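Local coordinates for putative 2OG-Fe(II) oxygenase family protein (PDB 3OOX) that probably acts as an iron(II)- and 2-oxoglutarate-dependent oxygenase, perhaps an ethylene-forming enzyme that also oxidises L-arginine, at residues R47-L61 and P121-L134. Numbering follows the deposited sequence. Where two conformers were deposited one is given.
Sequences RIDAAVDSAKAFFAL and PAEIPAFKHDVSWL. With EDO (1,2-ethanediol), chain L.
Arg47 lies along one face of the Trp133 indole: its CB sits 3.5 Å from the centroid of the six-membered ring, a CH-pi contact almost on the ring normal, and its guanidinium stacks flat over the pyrrole end, planes 16° apart and CZ 3.2 Å from CD1. A bend at chi3 (79°) folds the arginine tip down over the ring. Ile48 CG1 meets the same indole in plane at its edge, 3.9 Å from CZ3. With Trp133 reduced to alanine, the guanidinium would probably lose the face it lies on and be freer to swing, and Ile48 CG1 its neighbour at the indole edge. Next along, a water bridges Arg47 O and Asp130 O, and small Ala51 lets the helices approach, its CB 3.7 Å from Leu134 CD2. Ser54 OG lies 3.1 Å from Asp130 OD2, while OD1 of that carboxylate takes a nearly straight bond from His129 ND1 (3.0 Å, 169°) in the imidazole plane, through its anti lone pair. Farther on, the Phe127 ring is sandwiched between Val131 CG2 and Pro121 CG and turns its edge to Ser54 O; Trp99 meets both Phe127 and Phe58 edge-to-face. Ile124 CD1 packs between Ala57 and Leu61. The helix pair rests on strands 97-101 and 170-176, joined by an arginine-indole stack at one end, apolar loop contacts at the other, and between them Asp130, which orients the imidazole.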
ATOM      1  N   ARG A  47     -10.581   4.103 -16.041  1.00 29.20           N
ATOM      2  CA  ARG A  47     -10.849   4.828 -14.812  0.50 25.97           C
ATOM      3  C   ARG A  47      -9.606   4.875 -13.914  1.00 25.69           C
ATOM      4  O   ARG A  47      -9.387   5.886 -13.229  1.00 25.90           O
ATOM      5  CB  ARG A  47     -12.056   4.248 -14.091  0.50 25.52           C
ATOM      6  CG  ARG A  47     -13.336   4.354 -14.920  0.50 26.40           C
ATOM      7  CD  ARG A  47     -14.566   3.952 -14.118  0.50 26.40           C
ATOM      8  NE  ARG A  47     -15.001   5.026 -13.232  0.50 30.96           N
ATOM      9  CZ  ARG A  47     -16.195   5.096 -12.653  0.50 35.98           C
ATOM     10  NH1 ARG A  47     -17.098   4.142 -12.847  0.50 39.34           N
ATOM     11  NH2 ARG A  47     -16.483   6.122 -11.864  0.50 36.63           N
ATOM     12  N   ILE A  48      -8.772   3.826 -13.951  1.00 25.17           N
ATOM     13  CA  ILE A  48      -7.441   3.908 -13.287  1.00 24.38           C
ATOM     14  C   ILE A  48      -6.695   5.086 -13.923  1.00 26.01           C
ATOM     15  O   ILE A  48      -6.219   6.000 -13.222  1.00 23.81           O
ATOM     16  CB  ILE A  48      -6.582   2.622 -13.444  1.00 23.07           C
ATOM     17  CG1 ILE A  48      -7.162   1.442 -12.656  1.00 22.99           C
ATOM     18  CG2 ILE A  48      -5.099   2.866 -13.001  1.00 24.35           C
ATOM     19  CD1 ILE A  48      -6.472   0.130 -12.980  1.00 25.64           C
ATOM     20  N   ASP A  49      -6.659   5.105 -15.266  1.00 24.63           N
ATOM     21  CA  ASP A  49      -5.895   6.125 -15.991  1.00 25.60           C
ATOM     22  C   ASP A  49      -6.423   7.541 -15.731  1.00 25.00           C
ATOM     23  O   ASP A  49      -5.635   8.503 -15.644  1.00 25.11           O
ATOM     24  CB  ASP A  49      -5.865   5.834 -17.502  1.00 26.87           C
ATOM     25  CG  ASP A  49      -5.032   4.624 -17.864  1.00 29.91           C
ATOM     26  OD1 ASP A  49      -4.360   4.024 -16.987  1.00 29.36           O
ATOM     27  OD2 ASP A  49      -5.048   4.261 -19.055  1.00 32.97           O
ATOM     28  N   ALA A  50      -7.739   7.681 -15.589  1.00 26.29           N
ATOM     29  CA  ALA A  50      -8.354   8.966 -15.219  1.00 26.93           C
ATOM     30  C   ALA A  50      -7.907   9.434 -13.832  1.00 26.07           C
ATOM     31  O   ALA A  50      -7.642  10.619 -13.632  1.00 24.62           O
ATOM     32  CB  ALA A  50      -9.855   8.876 -15.268  1.00 26.72           C
ATOM     33  N   ALA A  51      -7.835   8.513 -12.878  1.00 24.88           N
ATOM     34  CA  ALA A  51      -7.337   8.880 -11.548  1.00 23.32           C
ATOM     35  C   ALA A  51      -5.885   9.338 -11.648  1.00 21.46           C
ATOM     36  O   ALA A  51      -5.520  10.368 -11.067  1.00 22.68           O
ATOM     37  CB  ALA A  51      -7.476   7.726 -10.583  1.00 21.48           C
ATOM     38  N   VAL A  52      -5.078   8.607 -12.416  1.00 22.06           N
ATOM     39  CA  VAL A  52      -3.659   8.962 -12.580  1.00 23.22           C
ATOM     40  C   VAL A  52      -3.536  10.319 -13.273  1.00 24.12           C
ATOM     41  O   VAL A  52      -2.731  11.163 -12.879  1.00 24.12           O
ATOM     42  CB  VAL A  52      -2.863   7.858 -13.303  1.00 24.43           C
ATOM     43  CG1 VAL A  52      -1.435   8.318 -13.605  1.00 26.42           C
ATOM     44  CG2 VAL A  52      -2.848   6.548 -12.477  1.00 23.78           C
ATOM     45  N   ASP A  53      -4.374  10.563 -14.278  1.00 26.10           N
ATOM     46  CA  ASP A  53      -4.362  11.851 -14.954  1.00 26.59           C
ATOM     47  C   ASP A  53      -4.731  13.000 -14.022  1.00 23.32           C
ATOM     48  O   ASP A  53      -4.121  14.086 -14.114  1.00 24.94           O
ATOM     49  CB  ASP A  53      -5.315  11.841 -16.160  1.00 27.58           C
ATOM     50  CG  ASP A  53      -4.753  11.074 -17.356  1.00 32.65           C
ATOM     51  OD1 ASP A  53      -3.524  10.865 -17.446  1.00 37.17           O
ATOM     52  OD2 ASP A  53      -5.566  10.681 -18.222  1.00 41.55           O
ATOM     53  N   SER A  54      -5.715  12.785 -13.139  1.00 23.44           N
ATOM     54  CA  SER A  54      -6.048  13.796 -12.140  1.00 24.33           C
ATOM     55  C   SER A  54      -4.888  14.056 -11.158  1.00 22.21           C
ATOM     56  O   SER A  54      -4.639  15.224 -10.768  1.00 24.86           O
ATOM     57  CB  SER A  54      -7.326  13.448 -11.377  1.00 25.63           C
ATOM     58  OG  SER A  54      -8.452  13.753 -12.177  1.00 31.17           O
ATOM     59  N   ALA A  55      -4.213  12.980 -10.743  1.00 23.55           N
ATOM     60  CA  ALA A  55      -3.018  13.131  -9.916  1.00 21.95           C
ATOM     61  C   ALA A  55      -1.959  13.973 -10.625  1.00 22.36           C
ATOM     62  O   ALA A  55      -1.412  14.936 -10.043  1.00 23.88           O
ATOM     63  CB  ALA A  55      -2.433  11.739  -9.524  1.00 22.18           C
ATOM     64  N   LYS A  56      -1.652  13.606 -11.874  1.00 23.03           N
ATOM     65  CA  LYS A  56      -0.659  14.337 -12.667  1.00 23.51           C
ATOM     66  C   LYS A  56      -1.050  15.810 -12.804  1.00 24.54           C
ATOM     67  O   LYS A  56      -0.216  16.703 -12.695  1.00 25.36           O
ATOM     68  CB  LYS A  56      -0.480  13.707 -14.050  1.00 25.66           C
ATOM     69  CG  LYS A  56       0.127  12.301 -14.078  1.00 26.20           C
ATOM     70  CD  LYS A  56       0.154  11.715 -15.481  1.00 28.70           C
ATOM     71  CE  LYS A  56       0.982  10.432 -15.522  1.00 33.19           C
ATOM     72  NZ  LYS A  56       0.878   9.762 -16.855  1.00 31.22           N
ATOM     73  N   ALA A  57      -2.330  16.067 -13.025  1.00 26.18           N
ATOM     74  CA  ALA A  57      -2.828  17.429 -13.160  1.00 26.63           C
ATOM     75  C   ALA A  57      -2.687  18.207 -11.860  1.00 25.76           C
ATOM     76  O   ALA A  57      -2.251  19.362 -11.853  1.00 26.13           O
ATOM     77  CB  ALA A  57      -4.316  17.410 -13.628  1.00 26.86           C
ATOM     78  N   PHE A  58      -3.004  17.551 -10.743  1.00 24.07           N
ATOM     79  CA  PHE A  58      -2.823  18.196  -9.448  1.00 23.33           C
ATOM     80  C   PHE A  58      -1.356  18.613  -9.207  1.00 22.21           C
ATOM     81  O   PHE A  58      -1.073  19.750  -8.804  1.00 22.26           O
ATOM     82  CB  PHE A  58      -3.289  17.326  -8.268  1.00 22.27           C
ATOM     83  CG  PHE A  58      -2.894  17.931  -6.956  1.00 19.70           C
ATOM     84  CD1 PHE A  58      -3.609  18.983  -6.421  1.00 21.09           C
ATOM     85  CD2 PHE A  58      -1.746  17.512  -6.295  1.00 21.69           C
ATOM     86  CE1 PHE A  58      -3.240  19.594  -5.254  1.00 22.11           C
ATOM     87  CE2 PHE A  58      -1.354  18.150  -5.129  1.00 19.51           C
ATOM     88  CZ  PHE A  58      -2.084  19.184  -4.611  1.00 21.27           C
ATOM     89  N   PHE A  59      -0.439  17.672  -9.430  1.00 22.96           N
ATOM     90  CA  PHE A  59       0.976  17.933  -9.148  1.00 21.42           C
ATOM     91  C   PHE A  59       1.594  18.948 -10.104  1.00 21.93           C
ATOM     92  O   PHE A  59       2.594  19.590  -9.776  1.00 22.85           O
ATOM     93  CB  PHE A  59       1.802  16.631  -9.162  1.00 21.58           C
ATOM     94  CG  PHE A  59       1.511  15.710  -7.985  1.00 20.11           C
ATOM     95  CD1 PHE A  59       1.642  16.185  -6.683  1.00 20.57           C
ATOM     96  CD2 PHE A  59       1.133  14.403  -8.192  1.00 22.07           C
ATOM     97  CE1 PHE A  59       1.382  15.355  -5.593  1.00 19.81           C
ATOM     98  CE2 PHE A  59       0.878  13.563  -7.103  1.00 18.09           C
ATOM     99  CZ  PHE A  59       0.989  14.061  -5.810  1.00 18.57           C
ATOM    100  N   ALA A  60       0.974  19.112 -11.280  1.00 22.41           N
ATOM    101  CA  ALA A  60       1.380  20.166 -12.241  1.00 23.80           C
ATOM    102  C   ALA A  60       0.917  21.589 -11.867  1.00 24.91           C
ATOM    103  O   ALA A  60       1.365  22.569 -12.492  1.00 26.05           O
ATOM    104  CB  ALA A  60       0.877  19.796 -13.635  1.00 25.11           C
ATOM    105  N   LEU A  61       0.048  21.720 -10.866  1.00 25.03           N
ATOM    106  CA  LEU A  61      -0.390  23.039 -10.402  1.00 25.23           C
ATOM    107  C   LEU A  61       0.776  23.826  -9.798  1.00 25.25           C
ATOM    108  O   LEU A  61       1.770  23.224  -9.374  1.00 26.74           O
ATOM    109  CB  LEU A  61      -1.486  22.918  -9.357  1.00 24.35           C
ATOM    110  CG  LEU A  61      -2.852  22.396  -9.791  1.00 26.50           C
ATOM    111  CD1 LEU A  61      -3.735  22.050  -8.597  1.00 25.00           C
ATOM    112  CD2 LEU A  61      -3.538  23.426 -10.703  1.00 30.43           C
ATOM    113  N   PRO A 121      -8.821  19.228  -4.013  1.00 22.60           N
ATOM    114  CA  PRO A 121      -8.326  20.397  -4.756  1.00 23.33           C
ATOM    115  C   PRO A 121      -9.355  20.953  -5.737  1.00 25.43           C
ATOM    116  O   PRO A 121      -9.594  20.358  -6.765  1.00 25.52           O
ATOM    117  CB  PRO A 121      -7.115  19.839  -5.514  1.00 26.30           C
ATOM    118  CG  PRO A 121      -7.428  18.400  -5.712  1.00 25.90           C
ATOM    119  CD  PRO A 121      -8.358  17.957  -4.603  1.00 22.24           C
ATOM    120  N   ALA A 122      -9.937  22.101  -5.410  1.00 27.38           N
ATOM    121  CA  ALA A 122     -10.977  22.706  -6.267  1.00 29.95           C
ATOM    122  C   ALA A 122     -10.512  22.933  -7.704  1.00 29.50           C
ATOM    123  O   ALA A 122     -11.324  22.921  -8.644  1.00 29.51           O
ATOM    124  CB  ALA A 122     -11.418  24.029  -5.668  1.00 33.65           C
ATOM    125  N   GLU A 123      -9.217  23.148  -7.883  1.00 27.62           N
ATOM    126  CA  GLU A 123      -8.634  23.473  -9.189  1.00 28.65           C
ATOM    127  C   GLU A 123      -8.624  22.327 -10.200  1.00 29.20           C
ATOM    128  O   GLU A 123      -8.409  22.568 -11.404  1.00 28.67           O
ATOM    129  CB  GLU A 123      -7.204  24.016  -9.014  1.00 29.68           C
ATOM    130  CG  GLU A 123      -7.131  25.323  -8.230  1.00 30.78           C
ATOM    131  CD  GLU A 123      -7.124  25.191  -6.699  1.00 29.15           C
ATOM    132  OE1 GLU A 123      -7.111  24.058  -6.143  1.00 27.18           O
ATOM    133  OE2 GLU A 123      -7.091  26.256  -6.049  1.00 32.93           O
ATOM    134  N   ILE A 124      -8.842  21.098  -9.729  1.00 27.50           N
ATOM    135  CA  ILE A 124      -8.901  19.907 -10.579  1.00 26.91           C
ATOM    136  C   ILE A 124     -10.301  19.344 -10.350  1.00 25.34           C
ATOM    137  O   ILE A 124     -10.525  18.506  -9.467  1.00 24.87           O
ATOM    138  CB  ILE A 124      -7.823  18.834 -10.211  1.00 26.15           C
ATOM    139  CG1 ILE A 124      -6.422  19.468 -10.075  1.00 27.04           C
ATOM    140  CG2 ILE A 124      -7.843  17.662 -11.230  1.00 30.75           C
ATOM    141  CD1 ILE A 124      -5.955  20.264 -11.282  1.00 27.99           C
ATOM    142  N   PRO A 125     -11.284  19.850 -11.126  1.00 28.52           N
ATOM    143  CA  PRO A 125     -12.660  19.477 -10.863  1.00 29.71           C
ATOM    144  C   PRO A 125     -12.979  17.981 -10.813  1.00 28.72           C
ATOM    145  O   PRO A 125     -13.808  17.579 -10.012  1.00 29.10           O
ATOM    146  CB  PRO A 125     -13.421  20.161 -12.010  1.00 31.56           C
ATOM    147  CG  PRO A 125     -12.579  21.328 -12.369  1.00 33.46           C
ATOM    148  CD  PRO A 125     -11.179  20.882 -12.175  1.00 30.37           C
ATOM    149  N   ALA A 126     -12.327  17.175 -11.651  1.00 27.61           N
ATOM    150  CA  ALA A 126     -12.609  15.736 -11.713  1.00 27.27           C
ATOM    151  C   ALA A 126     -11.857  14.918 -10.651  1.00 26.21           C
ATOM    152  O   ALA A 126     -12.096  13.734 -10.513  1.00 24.55           O
ATOM    153  CB  ALA A 126     -12.289  15.202 -13.099  1.00 28.45           C
ATOM    154  N   PHE A 127     -10.997  15.563  -9.884  1.00 25.61           N
ATOM    155  CA  PHE A 127     -10.110  14.832  -8.935  1.00 23.31           C
ATOM    156  C   PHE A 127     -10.908  14.042  -7.896  1.00 23.77           C
ATOM    157  O   PHE A 127     -10.661  12.845  -7.719  1.00 23.37           O
ATOM    158  CB  PHE A 127      -9.188  15.841  -8.256  1.00 22.96           C
ATOM    159  CG  PHE A 127      -8.151  15.264  -7.333  1.00 21.18           C
ATOM    160  CD1 PHE A 127      -8.503  14.847  -6.070  1.00 21.88           C
ATOM    161  CD2 PHE A 127      -6.812  15.273  -7.689  1.00 22.24           C
ATOM    162  CE1 PHE A 127      -7.517  14.387  -5.162  1.00 23.45           C
ATOM    163  CE2 PHE A 127      -5.830  14.813  -6.790  1.00 20.94           C
ATOM    164  CZ  PHE A 127      -6.189  14.376  -5.551  1.00 19.13           C
ATOM    165  N   LYS A 128     -11.856  14.685  -7.199  1.00 24.44           N
ATOM    166  CA  LYS A 128     -12.588  13.984  -6.140  1.00 23.83           C
ATOM    167  C   LYS A 128     -13.229  12.722  -6.708  1.00 24.31           C
ATOM    168  O   LYS A 128     -13.091  11.637  -6.151  1.00 23.05           O
ATOM    169  CB  LYS A 128     -13.630  14.855  -5.426  1.00 26.17           C
ATOM    170  CG  LYS A 128     -14.445  14.098  -4.362  1.00 25.89           C
ATOM    171  CD  LYS A 128     -15.357  15.001  -3.554  1.00 30.31           C
ATOM    172  CE  LYS A 128     -16.278  14.182  -2.651  1.00 34.66           C
ATOM    173  NZ  LYS A 128     -17.154  15.010  -1.775  1.00 41.80           N
ATOM    174  N   HIS A 129     -13.927  12.857  -7.837  1.00 25.67           N
ATOM    175  CA  HIS A 129     -14.577  11.693  -8.427  1.00 26.17           C
ATOM    176  C   HIS A 129     -13.587  10.595  -8.881  1.00 24.52           C
ATOM    177  O   HIS A 129     -13.749   9.404  -8.523  1.00 22.93           O
ATOM    178  CB  HIS A 129     -15.494  12.139  -9.586  1.00 27.92           C
ATOM    179  CG  HIS A 129     -16.045  11.002 -10.394  1.00 30.02           C
ATOM    180  ND1 HIS A 129     -15.357  10.444 -11.451  1.00 37.22           N
ATOM    181  CD2 HIS A 129     -17.203  10.307 -10.287  1.00 34.51           C
ATOM    182  CE1 HIS A 129     -16.079   9.465 -11.973  1.00 41.36           C
ATOM    183  NE2 HIS A 129     -17.197   9.355 -11.279  1.00 37.05           N
ATOM    184  N   ASP A 130     -12.570  10.991  -9.642  1.00 25.09           N
ATOM    185  CA  ASP A 130     -11.684  10.024 -10.267  1.00 24.27           C
ATOM    186  C   ASP A 130     -10.835   9.335  -9.186  1.00 22.03           C
ATOM    187  O   ASP A 130     -10.651   8.128  -9.208  1.00 22.33           O
ATOM    188  CB  ASP A 130     -10.741  10.678 -11.284  1.00 28.12           C
ATOM    189  CG  ASP A 130     -11.448  11.239 -12.504  1.00 33.40           C
ATOM    190  OD1 ASP A 130     -12.667  11.018 -12.664  1.00 30.75           O
ATOM    191  OD2 ASP A 130     -10.745  11.916 -13.296  1.00 33.92           O
ATOM    192  N   VAL A 131     -10.310  10.111  -8.253  1.00 21.14           N
ATOM    193  CA  VAL A 131      -9.416   9.560  -7.230  1.00 21.98           C
ATOM    194  C   VAL A 131     -10.231   8.720  -6.215  1.00 23.59           C
ATOM    195  O   VAL A 131      -9.752   7.684  -5.715  1.00 21.73           O
ATOM    196  CB  VAL A 131      -8.609  10.695  -6.554  1.00 21.77           C
ATOM    197  CG1 VAL A 131      -7.753  10.177  -5.379  1.00 20.59           C
ATOM    198  CG2 VAL A 131      -7.700  11.379  -7.535  1.00 19.84           C
ATOM    199  N   SER A 132     -11.447   9.160  -5.880  1.00 22.48           N
ATOM    200  CA  SER A 132     -12.298   8.374  -4.969  0.67 20.32           C
ATOM    201  C   SER A 132     -12.637   7.027  -5.590  1.00 21.98           C
ATOM    202  O   SER A 132     -12.656   6.015  -4.901  1.00 21.01           O
ATOM    203  CB  SER A 132     -13.583   9.133  -4.576  0.67 21.74           C
ATOM    204  OG  SER A 132     -13.325  10.278  -3.796  0.67 17.55           O
ATOM    205  N   TRP A 133     -12.896   6.996  -6.906  1.00 21.25           N
ATOM    206  CA  TRP A 133     -13.151   5.727  -7.593  1.00 21.80           C
ATOM    207  C   TRP A 133     -11.967   4.768  -7.396  1.00 23.80           C
ATOM    208  O   TRP A 133     -12.143   3.582  -7.139  1.00 21.60           O
ATOM    209  CB  TRP A 133     -13.426   5.914  -9.083  1.00 23.60           C
ATOM    210  CG  TRP A 133     -13.609   4.599  -9.805  1.00 23.68           C
ATOM    211  CD1 TRP A 133     -14.811   3.930 -10.005  1.00 25.68           C
ATOM    212  CD2 TRP A 133     -12.591   3.750 -10.375  1.00 23.74           C
ATOM    213  NE1 TRP A 133     -14.590   2.753 -10.677  1.00 27.36           N
ATOM    214  CE2 TRP A 133     -13.246   2.600 -10.900  1.00 28.90           C
ATOM    215  CE3 TRP A 133     -11.196   3.838 -10.488  1.00 22.16           C
ATOM    216  CZ2 TRP A 133     -12.550   1.570 -11.536  1.00 30.51           C
ATOM    217  CZ3 TRP A 133     -10.511   2.799 -11.112  1.00 26.10           C
ATOM    218  CH2 TRP A 133     -11.191   1.682 -11.628  1.00 34.04           C
ATOM    219  N   LEU A 134     -10.754   5.304  -7.511  1.00 21.36           N
ATOM    220  CA  LEU A 134      -9.573   4.457  -7.407  1.00 20.12           C
ATOM    221  C   LEU A 134      -9.391   3.903  -5.992  1.00 19.11           C
ATOM    222  O   LEU A 134      -9.043   2.719  -5.814  1.00 19.05           O
ATOM    223  CB  LEU A 134      -8.320   5.205  -7.890  1.00 20.18           C
ATOM    224  CG  LEU A 134      -7.016   4.377  -7.953  1.00 19.73           C
ATOM    225  CD1 LEU A 134      -7.099   3.188  -8.880  1.00 24.18           C
ATOM    226  CD2 LEU A 134      -5.806   5.253  -8.343  1.00 21.93           C
TER
HETATM  227  C1  EDO L 330     -13.751  18.983  -6.119  1.00 45.33           C
HETATM  228  O1  EDO L 330     -13.996  18.996  -4.707  1.00 47.18           O
HETATM  229  C2  EDO L 330     -12.262  18.923  -6.378  1.00 39.12           C
HETATM  230  O2  EDO L 330     -11.895  17.664  -6.955  1.00 31.51           O
HETATM  231  O   HOH W   1     -11.237   7.281 -11.861  1.00 25.75           O